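Local coordinates for protein terminase, large subunit (PDB 4DKW) that serves as the ATP-driven motor that packs phage P22 DNA into empty capsids and, through the nuclease domain present here, cuts the viral genome, at residues E21-D33 and A175-M189. Residues are numbered along the deposited sequence; the frame is centred on the assembly and turned at random.
Sequences ECPDHFYVIDAQD and ATRYGYMMRRFARMM. With MG (magnesium ion), chain E.
Ile-29 fills the middle of the contact. Its CB lies 3.7 Å from CB of Ala-186. Its CG1 is anti to the backbone N (chi1 -168°), and the extended chain carries CD1 to the end of helix 175-181, 3.9 Å from CB of Met-182. CG2 turns to the carbonyl O of Gly-179. Without a side chain there, the helix comes close to the strand, and CB of Ala-31 sits 3.6 Å from N of Gly-179. The axes of strand 27-33 and helix 175-181 approach to 6.8 Å.

Farther along the same side of the strand, Met-188 lies over the ring of Tyr-27. Its CB is 4.0 Å from the ring centroid, a CH-pi contact. SD stands obliquely to the ring, and CE reaches the phenol OH. Ala-186 O meets the ring at its edge. On the other side, with Val-28, Met-189 bends at chi2 (66°) and lays CG and SD along SG of Cys-22.

The backbones then pair as antiparallel strands. Val-28 and Arg-187 exchange two N-H...O bonds, and Met-189 N donates to Phe-26 O (2.8 Å, nearly straight at 167°).

At the far end, Asp-33 OD2 binds magnesium at 2.1 Å, and OD1 accepts from a metal-bound water. Asp-171, at the start of helix 171-181, shares the ion. This strand-helix pairing of metal-binding aspartates is characteristic of the RNase H-like nuclease active site.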
loop_
_atom_site.group_PDB
_atom_site.type_symbol
_atom_site.label_atom_id
_atom_site.label_comp_id
_atom_site.label_asym_id
_atom_site.label_seq_id
_atom_site.Cartn_x
_atom_site.Cartn_y
_atom_site.Cartn_z
ATOM N N GLU A 21 12.449 1.041 15.012
ATOM C CA GLU A 21 13.303 1.487 13.915
ATOM C C GLU A 21 13.656 0.337 12.979
ATOM O O GLU A 21 13.926 -0.785 13.420
ATOM C CB GLU A 21 14.576 2.135 14.449
ATOM C CG GLU A 21 14.380 3.530 14.990
ATOM C CD GLU A 21 15.698 4.175 15.349
ATOM O OE1 GLU A 21 16.749 3.667 14.890
ATOM O OE2 GLU A 21 15.685 5.182 16.091
ATOM N N CYS A 22 13.660 0.623 11.682
ATOM C CA CYS A 22 13.942 -0.403 10.680
ATOM C C CYS A 22 15.367 -0.956 10.783
ATOM O O CYS A 22 16.340 -0.213 10.618
ATOM C CB CYS A 22 13.721 0.155 9.271
ATOM S SG CYS A 22 13.762 -1.116 8.016
ATOM N N PRO A 23 15.495 -2.267 11.054
ATOM C CA PRO A 23 16.821 -2.897 11.032
ATOM C C PRO A 23 17.444 -2.810 9.631
ATOM O O PRO A 23 16.728 -2.772 8.627
ATOM C CB PRO A 23 16.519 -4.356 11.402
ATOM C CG PRO A 23 15.215 -4.306 12.134
ATOM C CD PRO A 23 14.439 -3.210 11.460
ATOM N N ASP A 24 18.770 -2.771 9.586
ATOM C CA ASP A 24 19.531 -2.664 8.347
ATOM C C ASP A 24 19.177 -3.708 7.291
ATOM O O ASP A 24 19.253 -3.443 6.095
ATOM C CB ASP A 24 21.025 -2.783 8.660
ATOM C CG ASP A 24 21.682 -1.441 8.890
ATOM O OD1 ASP A 24 20.961 -0.422 8.881
ATOM O OD2 ASP A 24 22.920 -1.411 9.075
ATOM N N HIS A 25 18.816 -4.900 7.733
ATOM C CA HIS A 25 18.617 -6.027 6.838
ATOM C C HIS A 25 17.166 -6.186 6.392
ATOM O O HIS A 25 16.858 -7.103 5.639
ATOM C CB HIS A 25 19.071 -7.325 7.524
ATOM C CG HIS A 25 18.479 -7.511 8.888
ATOM N ND1 HIS A 25 18.226 -8.730 9.461
ATOM C CD2 HIS A 25 18.082 -6.631 9.787
ATOM C CE1 HIS A 25 17.697 -8.573 10.647
ATOM N NE2 HIS A 25 17.585 -7.308 10.882
ATOM N N PHE A 26 16.273 -5.317 6.856
ATOM C CA PHE A 26 14.884 -5.357 6.384
ATOM C C PHE A 26 14.842 -4.704 5.029
ATOM O O PHE A 26 15.672 -3.859 4.735
ATOM C CB PHE A 26 13.916 -4.608 7.310
ATOM C CG PHE A 26 13.497 -5.384 8.537
ATOM C CD1 PHE A 26 14.239 -6.466 8.988
ATOM C CD2 PHE A 26 12.362 -5.015 9.241
ATOM C CE1 PHE A 26 13.857 -7.155 10.113
ATOM C CE2 PHE A 26 11.978 -5.704 10.367
ATOM C CZ PHE A 26 12.720 -6.776 10.801
ATOM N N TYR A 27 13.875 -5.102 4.209
ATOM C CA TYR A 27 13.654 -4.462 2.921
ATOM C C TYR A 27 12.519 -3.442 2.998
ATOM O O TYR A 27 11.602 -3.577 3.811
ATOM C CB TYR A 27 13.372 -5.512 1.852
ATOM C CG TYR A 27 14.602 -6.300 1.496
ATOM C CD1 TYR A 27 15.212 -6.141 0.260
ATOM C CD2 TYR A 27 15.175 -7.181 2.405
ATOM C CE1 TYR A 27 16.340 -6.850 -0.072
ATOM C CE2 TYR A 27 16.306 -7.896 2.085
ATOM C CZ TYR A 27 16.886 -7.731 0.848
ATOM O OH TYR A 27 18.015 -8.444 0.509
ATOM N N VAL A 28 12.598 -2.415 2.158
ATOM C CA VAL A 28 11.681 -1.280 2.226
ATOM C C VAL A 28 11.099 -0.968 0.852
ATOM O O VAL A 28 11.827 -0.911 -0.135
ATOM C CB VAL A 28 12.394 -0.004 2.762
ATOM C CG1 VAL A 28 11.407 1.150 2.875
ATOM C CG2 VAL A 28 13.065 -0.271 4.113
ATOM N N ILE A 29 9.785 -0.780 0.792
ATOM C CA ILE A 29 9.120 -0.371 -0.442
ATOM C C ILE A 29 7.945 0.548 -0.119
ATOM O O ILE A 29 7.293 0.405 0.913
ATOM C CB ILE A 29 8.668 -1.588 -1.311
ATOM C CG1 ILE A 29 8.251 -1.131 -2.709
ATOM C CG2 ILE A 29 7.548 -2.391 -0.638
ATOM C CD1 ILE A 29 7.866 -2.245 -3.620
ATOM N N ASP A 30 7.721 1.523 -0.990
ATOM C CA ASP A 30 6.603 2.443 -0.854
ATOM C C ASP A 30 5.558 2.103 -1.896
ATOM O O ASP A 30 5.841 1.397 -2.873
ATOM C CB ASP A 30 7.065 3.894 -1.064
ATOM C CG ASP A 30 7.546 4.548 0.214
ATOM O OD1 ASP A 30 8.049 3.828 1.099
ATOM O OD2 ASP A 30 7.419 5.785 0.330
ATOM N N ALA A 31 4.350 2.612 -1.694
ATOM C CA ALA A 31 3.318 2.451 -2.698
ATOM C C ALA A 31 2.369 3.638 -2.701
ATOM O O ALA A 31 2.214 4.331 -1.688
ATOM C CB ALA A 31 2.572 1.149 -2.499
ATOM N N GLN A 32 1.732 3.852 -3.848
ATOM C CA GLN A 32 0.865 5.003 -4.064
ATOM C C GLN A 32 -0.492 4.563 -4.604
ATOM O O GLN A 32 -0.571 3.700 -5.475
ATOM C CB GLN A 32 1.518 5.965 -5.070
ATOM C CG GLN A 32 0.716 7.240 -5.376
ATOM C CD GLN A 32 0.719 8.247 -4.228
ATOM O OE1 GLN A 32 1.741 8.449 -3.567
ATOM N NE2 GLN A 32 -0.424 8.888 -3.993
ATOM N N ASP A 33 -1.561 5.144 -4.070
ATOM C CA ASP A 33 -2.858 5.075 -4.723
ATOM C C ASP A 33 -3.182 6.499 -5.125
ATOM O O ASP A 33 -3.105 7.408 -4.302
ATOM C CB ASP A 33 -3.954 4.505 -3.805
ATOM C CG ASP A 33 -5.281 4.319 -4.532
ATOM O OD1 ASP A 33 -5.260 3.936 -5.722
ATOM O OD2 ASP A 33 -6.346 4.561 -3.933
ATOM N N ALA A 175 -3.016 0.651 -1.848
ATOM C CA ALA A 175 -1.588 0.967 -1.785
ATOM C C ALA A 175 -0.790 -0.142 -1.096
ATOM O O ALA A 175 0.238 -0.578 -1.611
ATOM C CB ALA A 175 -1.366 2.302 -1.083
ATOM N N THR A 176 -1.268 -0.599 0.061
ATOM C CA THR A 176 -0.597 -1.670 0.782
ATOM C C THR A 176 -0.475 -2.904 -0.093
ATOM O O THR A 176 0.578 -3.524 -0.167
ATOM C CB THR A 176 -1.337 -2.031 2.076
ATOM O OG1 THR A 176 -1.434 -0.866 2.900
ATOM C CG2 THR A 176 -0.579 -3.106 2.836
ATOM N N ARG A 177 -1.559 -3.235 -0.780
ATOM C CA ARG A 177 -1.598 -4.388 -1.659
ATOM C C ARG A 177 -0.596 -4.220 -2.816
ATOM O O ARG A 177 0.113 -5.171 -3.177
ATOM C CB ARG A 177 -3.030 -4.580 -2.161
ATOM C CG ARG A 177 -3.389 -5.995 -2.532
ATOM C CD ARG A 177 -4.900 -6.180 -2.727
ATOM N NE ARG A 177 -5.547 -4.974 -3.246
ATOM C CZ ARG A 177 -5.458 -4.549 -4.503
ATOM N NH1 ARG A 177 -4.744 -5.231 -5.389
ATOM N NH2 ARG A 177 -6.081 -3.434 -4.869
ATOM N N TYR A 178 -0.503 -3.011 -3.367
ATOM C CA TYR A 178 0.469 -2.730 -4.442
ATOM C C TYR A 178 1.924 -2.899 -4.001
ATOM O O TYR A 178 2.750 -3.424 -4.755
ATOM C CB TYR A 178 0.291 -1.324 -5.031
ATOM C CG TYR A 178 -1.086 -1.071 -5.589
ATOM C CD1 TYR A 178 -1.811 -2.094 -6.191
ATOM C CD2 TYR A 178 -1.670 0.188 -5.504
ATOM C CE1 TYR A 178 -3.076 -1.863 -6.692
ATOM C CE2 TYR A 178 -2.929 0.426 -6.005
ATOM C CZ TYR A 178 -3.625 -0.602 -6.600
ATOM O OH TYR A 178 -4.881 -0.365 -7.102
ATOM N N GLY A 179 2.235 -2.438 -2.792
ATOM C CA GLY A 179 3.572 -2.573 -2.246
ATOM C C GLY A 179 3.918 -4.033 -2.038
ATOM O O GLY A 179 5.025 -4.475 -2.344
ATOM N N TYR A 180 2.957 -4.785 -1.515
ATOM C CA TYR A 180 3.116 -6.216 -1.325
ATOM C C TYR A 180 3.344 -6.952 -2.661
ATOM O O TYR A 180 4.229 -7.806 -2.780
ATOM C CB TYR A 180 1.912 -6.795 -0.566
ATOM C CG TYR A 180 1.924 -8.306 -0.508
ATOM C CD1 TYR A 180 2.787 -8.972 0.341
ATOM C CD2 TYR A 180 1.077 -9.064 -1.312
ATOM C CE1 TYR A 180 2.825 -10.349 0.381
ATOM C CE2 TYR A 180 1.096 -10.457 -1.270
ATOM C CZ TYR A 180 1.980 -11.084 -0.422
ATOM O OH TYR A 180 2.039 -12.452 -0.351
ATOM N N MET A 181 2.547 -6.619 -3.667
ATOM C CA MET A 181 2.665 -7.259 -4.975
ATOM C C MET A 181 4.039 -7.040 -5.581
ATOM O O MET A 181 4.612 -7.939 -6.206
ATOM C CB MET A 181 1.605 -6.717 -5.924
ATOM C CG MET A 181 0.194 -7.143 -5.559
ATOM S SD MET A 181 -1.055 -6.204 -6.464
ATOM C CE MET A 181 -0.652 -6.634 -8.143
ATOM N N MET A 182 4.567 -5.839 -5.378
ATOM C CA MET A 182 5.836 -5.442 -5.975
ATOM C C MET A 182 7.029 -5.601 -5.034
ATOM O O MET A 182 8.076 -5.004 -5.264
ATOM C CB MET A 182 5.752 -3.993 -6.456
ATOM C CG MET A 182 4.794 -3.793 -7.603
ATOM S SD MET A 182 5.402 -4.475 -9.166
ATOM C CE MET A 182 6.288 -3.088 -9.866
ATOM N N ARG A 183 6.873 -6.420 -3.997
ATOM C CA ARG A 183 7.901 -6.583 -2.974
ATOM C C ARG A 183 9.251 -7.045 -3.520
ATOM O O ARG A 183 10.276 -6.869 -2.859
ATOM C CB ARG A 183 7.415 -7.507 -1.854
ATOM C CG ARG A 183 7.172 -8.944 -2.264
ATOM C CD ARG A 183 6.501 -9.692 -1.142
ATOM N NE ARG A 183 6.284 -11.104 -1.453
ATOM C CZ ARG A 183 5.287 -11.563 -2.207
ATOM N NH1 ARG A 183 4.414 -10.723 -2.750
ATOM N NH2 ARG A 183 5.165 -12.864 -2.426
ATOM N N ARG A 184 9.265 -7.603 -4.732
ATOM C CA ARG A 184 10.535 -8.015 -5.350
ATOM C C ARG A 184 11.426 -6.810 -5.675
ATOM O O ARG A 184 12.623 -6.963 -5.926
ATOM C CB ARG A 184 10.298 -8.858 -6.609
ATOM C CG ARG A 184 9.508 -8.136 -7.718
ATOM C CD ARG A 184 9.008 -9.112 -8.781
ATOM N NE ARG A 184 8.243 -8.445 -9.836
ATOM C CZ ARG A 184 6.960 -8.108 -9.726
ATOM N NH1 ARG A 184 6.301 -8.368 -8.601
ATOM N NH2 ARG A 184 6.332 -7.507 -10.736
ATOM N N PHE A 185 10.827 -5.616 -5.674
ATOM C CA PHE A 185 11.551 -4.372 -5.919
ATOM C C PHE A 185 11.932 -3.619 -4.641
ATOM O O PHE A 185 12.618 -2.595 -4.703
ATOM C CB PHE A 185 10.774 -3.460 -6.867
ATOM C CG PHE A 185 10.596 -4.040 -8.234
ATOM C CD1 PHE A 185 11.666 -4.125 -9.107
ATOM C CD2 PHE A 185 9.364 -4.520 -8.637
ATOM C CE1 PHE A 185 11.508 -4.662 -10.352
ATOM C CE2 PHE A 185 9.209 -5.060 -9.881
ATOM C CZ PHE A 185 10.277 -5.126 -10.762
ATOM N N ALA A 186 11.484 -4.124 -3.491
ATOM C CA ALA A 186 11.862 -3.563 -2.197
ATOM C C ALA A 186 13.380 -3.574 -2.042
ATOM O O ALA A 186 14.050 -4.533 -2.427
ATOM C CB ALA A 186 11.194 -4.330 -1.071
ATOM N N ARG A 187 13.926 -2.498 -1.488
ATOM C CA ARG A 187 15.371 -2.376 -1.347
ATOM C C ARG A 187 15.812 -2.550 0.112
ATOM O O ARG A 187 15.122 -2.120 1.036
ATOM C CB ARG A 187 15.842 -1.031 -1.905
ATOM C CG ARG A 187 15.377 0.176 -1.094
ATOM C CD ARG A 187 15.785 1.500 -1.739
ATOM N NE ARG A 187 17.203 1.559 -2.089
ATOM C CZ ARG A 187 17.848 2.678 -2.410
ATOM N NH1 ARG A 187 17.212 3.842 -2.412
ATOM N NH2 ARG A 187 19.137 2.634 -2.716
ATOM N N MET A 188 16.957 -3.196 0.321
ATOM C CA MET A 188 17.456 -3.416 1.675
ATOM C C MET A 188 17.780 -2.094 2.356
ATOM O O MET A 188 18.418 -1.230 1.767
ATOM C CB MET A 188 18.692 -4.309 1.662
ATOM C CG MET A 188 19.117 -4.732 3.045
ATOM S SD MET A 188 20.532 -5.825 3.004
ATOM C CE MET A 188 19.772 -7.394 3.384
ATOM N N MET A 189 17.323 -1.942 3.597
ATOM C CA MET A 189 17.483 -0.704 4.352
ATOM C C MET A 189 18.918 -0.166 4.348
ATOM O O MET A 189 19.129 1.020 4.138
ATOM C CB MET A 189 16.989 -0.893 5.789
ATOM C CG MET A 189 17.120 0.338 6.672
ATOM S SD MET A 189 16.095 1.728 6.191
ATOM C CE MET A 189 16.428 2.857 7.537
HETATM MG MG MG E . -8.321 4.939 -4.528
HETATM O O HOH W 1 -7.637 4.659 -6.382
HETATM O O HOH W 2 -10.375 5.569 -4.678
#